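Local coordinates for protein carbonic anhydrase (Coccomyxa sp. PA, PDB 3UCJ) that probably catalyses the reversible hydration of carbon dioxide to hydrogencarbonate with one zinc ion per subunit, as a beta-class carbonic anhydrase, at residues Asn157-Val162 / Ala210-Asp215. Sequence-based numbering, arbitrary orientation.
Sequences NVEAQV and ALLRAD
Glu159 reaches from helix 146-167 to the backbone of Arg213, in the short loop between helices 205-211 and 216-220. The bond from its CA to CB is directed at that loop; CG lies anti to the backbone N (chi1 -175°) and the chain stays extended, which carries the carboxylate straight across. Glu159 OE1 lies 4.0 Å from Arg213 CG, and Glu159 OE2 comes to 3.3 Å from Arg213 CB. Glu159 OE2 makes the polar contacts: it accepts Arg213 N at 2.7 Å, nearly straight (165° at the hydrogen) and met almost along its C-O axis. A water donates to the same OE2 and accepts a longer bond from Ala214 N, so one oxygen serves two successive amides, the second indirectly. Beside the carboxylate, Leu212 CD2 packs against Val162 CG1 at 3.9 Å, and both side chains also touch Ile202 of strand 194-202. With an alanine here instead of Glu159, the amide of Arg213 would probably lose its acceptor and the water one of its two protein partners. The guanidinium heads away, Glu159 OE1 staying 5.9 Å from Arg213 NE; the carboxylate thus binds main chain rather than forming a salt bridge, tying helix 146-167 to the loop next to an apolar contact.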
loop_
_atom_site.group_PDB
_atom_site.type_symbol
_atom_site.label_atom_id
_atom_site.label_comp_id
_atom_site.label_asym_id
_atom_site.label_seq_id
_atom_site.Cartn_x
_atom_site.Cartn_y
_atom_site.Cartn_z
ATOM N N ASN A 157 4.818 -17.068 13.317
ATOM C CA ASN A 157 4.079 -16.098 12.492
ATOM C C ASN A 157 2.711 -15.822 13.164
ATOM O O ASN A 157 2.311 -14.630 13.367
ATOM C CB ASN A 157 3.927 -16.591 11.077
ATOM C CG ASN A 157 3.299 -15.490 10.169
ATOM O OD1 ASN A 157 3.763 -14.340 10.176
ATOM N ND2 ASN A 157 2.230 -15.844 9.494
ATOM N N VAL A 158 2.000 -16.881 13.550
ATOM C CA VAL A 158 0.749 -16.642 14.341
ATOM C C VAL A 158 1.006 -15.692 15.516
ATOM O O VAL A 158 0.259 -14.693 15.743
ATOM C CB VAL A 158 0.081 -17.975 14.831
ATOM C CG1 VAL A 158 -1.152 -17.652 15.743
ATOM C CG2 VAL A 158 -0.355 -18.805 13.623
ATOM N N GLU A 159 2.005 -16.010 16.364
ATOM C CA GLU A 159 2.238 -15.147 17.498
ATOM C C GLU A 159 2.487 -13.713 17.111
ATOM O O GLU A 159 2.029 -12.784 17.796
ATOM C CB GLU A 159 3.412 -15.654 18.416
ATOM C CG GLU A 159 3.453 -14.693 19.644
ATOM C CD GLU A 159 4.341 -15.109 20.827
ATOM O OE1 GLU A 159 4.989 -16.195 20.733
ATOM O OE2 GLU A 159 4.412 -14.288 21.786
ATOM N N ALA A 160 3.288 -13.481 16.059
ATOM C CA ALA A 160 3.597 -12.116 15.686
ATOM C C ALA A 160 2.318 -11.431 15.180
ATOM O O ALA A 160 2.157 -10.237 15.427
ATOM C CB ALA A 160 4.618 -12.148 14.523
ATOM N N GLN A 161 1.456 -12.170 14.463
ATOM C CA GLN A 161 0.282 -11.524 13.851
ATOM C C GLN A 161 -0.730 -11.263 14.968
ATOM O O GLN A 161 -1.424 -10.238 14.946
ATOM C CB GLN A 161 -0.327 -12.311 12.667
ATOM C CG GLN A 161 0.705 -12.582 11.535
ATOM C CD GLN A 161 1.563 -11.339 11.132
ATOM O OE1 GLN A 161 1.043 -10.194 11.080
ATOM N NE2 GLN A 161 2.923 -11.566 10.862
ATOM N N VAL A 162 -0.735 -12.104 15.992
ATOM C CA VAL A 162 -1.566 -11.766 17.180
ATOM C C VAL A 162 -1.097 -10.520 17.820
ATOM O O VAL A 162 -1.936 -9.612 18.174
ATOM C CB VAL A 162 -1.615 -12.949 18.218
ATOM C CG1 VAL A 162 -2.148 -12.451 19.594
ATOM C CG2 VAL A 162 -2.441 -14.042 17.632
ATOM N N ALA A 210 0.815 -11.069 30.013
ATOM C CA ALA A 210 0.936 -12.454 30.461
ATOM C C ALA A 210 1.181 -13.442 29.345
ATOM O O ALA A 210 1.873 -14.411 29.586
ATOM C CB ALA A 210 -0.311 -12.920 31.234
ATOM N N LEU A 211 0.549 -13.267 28.176
ATOM C CA LEU A 211 0.539 -14.309 27.155
ATOM C C LEU A 211 1.410 -14.093 25.928
ATOM O O LEU A 211 1.669 -15.066 25.190
ATOM C CB LEU A 211 -0.883 -14.647 26.668
ATOM C CG LEU A 211 -1.900 -15.046 27.753
ATOM C CD1 LEU A 211 -3.262 -15.166 27.074
ATOM C CD2 LEU A 211 -1.475 -16.360 28.400
ATOM N N LEU A 212 1.825 -12.857 25.670
ATOM C CA LEU A 212 2.715 -12.572 24.509
ATOM C C LEU A 212 4.183 -12.457 24.920
ATOM O O LEU A 212 4.497 -11.809 25.891
ATOM C CB LEU A 212 2.251 -11.265 23.788
ATOM C CG LEU A 212 0.841 -11.313 23.178
ATOM C CD1 LEU A 212 0.496 -9.933 22.585
ATOM C CD2 LEU A 212 0.831 -12.447 22.102
ATOM N N ARG A 213 5.078 -13.071 24.160
ATOM C CA ARG A 213 6.527 -12.985 24.394
ATOM C C ARG A 213 6.995 -11.551 24.274
ATOM O O ARG A 213 7.614 -11.001 25.185
ATOM C CB ARG A 213 7.270 -13.788 23.320
ATOM C CG ARG A 213 7.556 -15.288 23.595
ATOM C CD ARG A 213 8.927 -15.698 22.932
ATOM N NE ARG A 213 10.068 -14.887 23.453
ATOM C CZ ARG A 213 11.244 -15.374 23.902
ATOM N NH1 ARG A 213 11.489 -16.678 23.902
ATOM N NH2 ARG A 213 12.190 -14.557 24.360
ATOM N N ALA A 214 6.702 -10.927 23.119
ATOM C CA ALA A 214 7.003 -9.515 22.933
ATOM C C ALA A 214 6.205 -8.624 23.915
ATOM O O ALA A 214 5.106 -8.972 24.302
ATOM C CB ALA A 214 6.741 -9.096 21.474
ATOM N N ASP A 215 6.776 -7.491 24.290
ATOM C CA ASP A 215 6.236 -6.611 25.317
ATOM C C ASP A 215 5.306 -5.540 24.733
ATOM O O ASP A 215 5.758 -4.455 24.266
ATOM C CB ASP A 215 7.426 -5.961 26.063
ATOM C CG ASP A 215 7.025 -5.142 27.326
ATOM O OD1 ASP A 215 7.999 -4.816 28.089
ATOM O OD2 ASP A 215 5.851 -4.740 27.543
HETATM O O HOH W 1 4.684 -11.651 20.654
#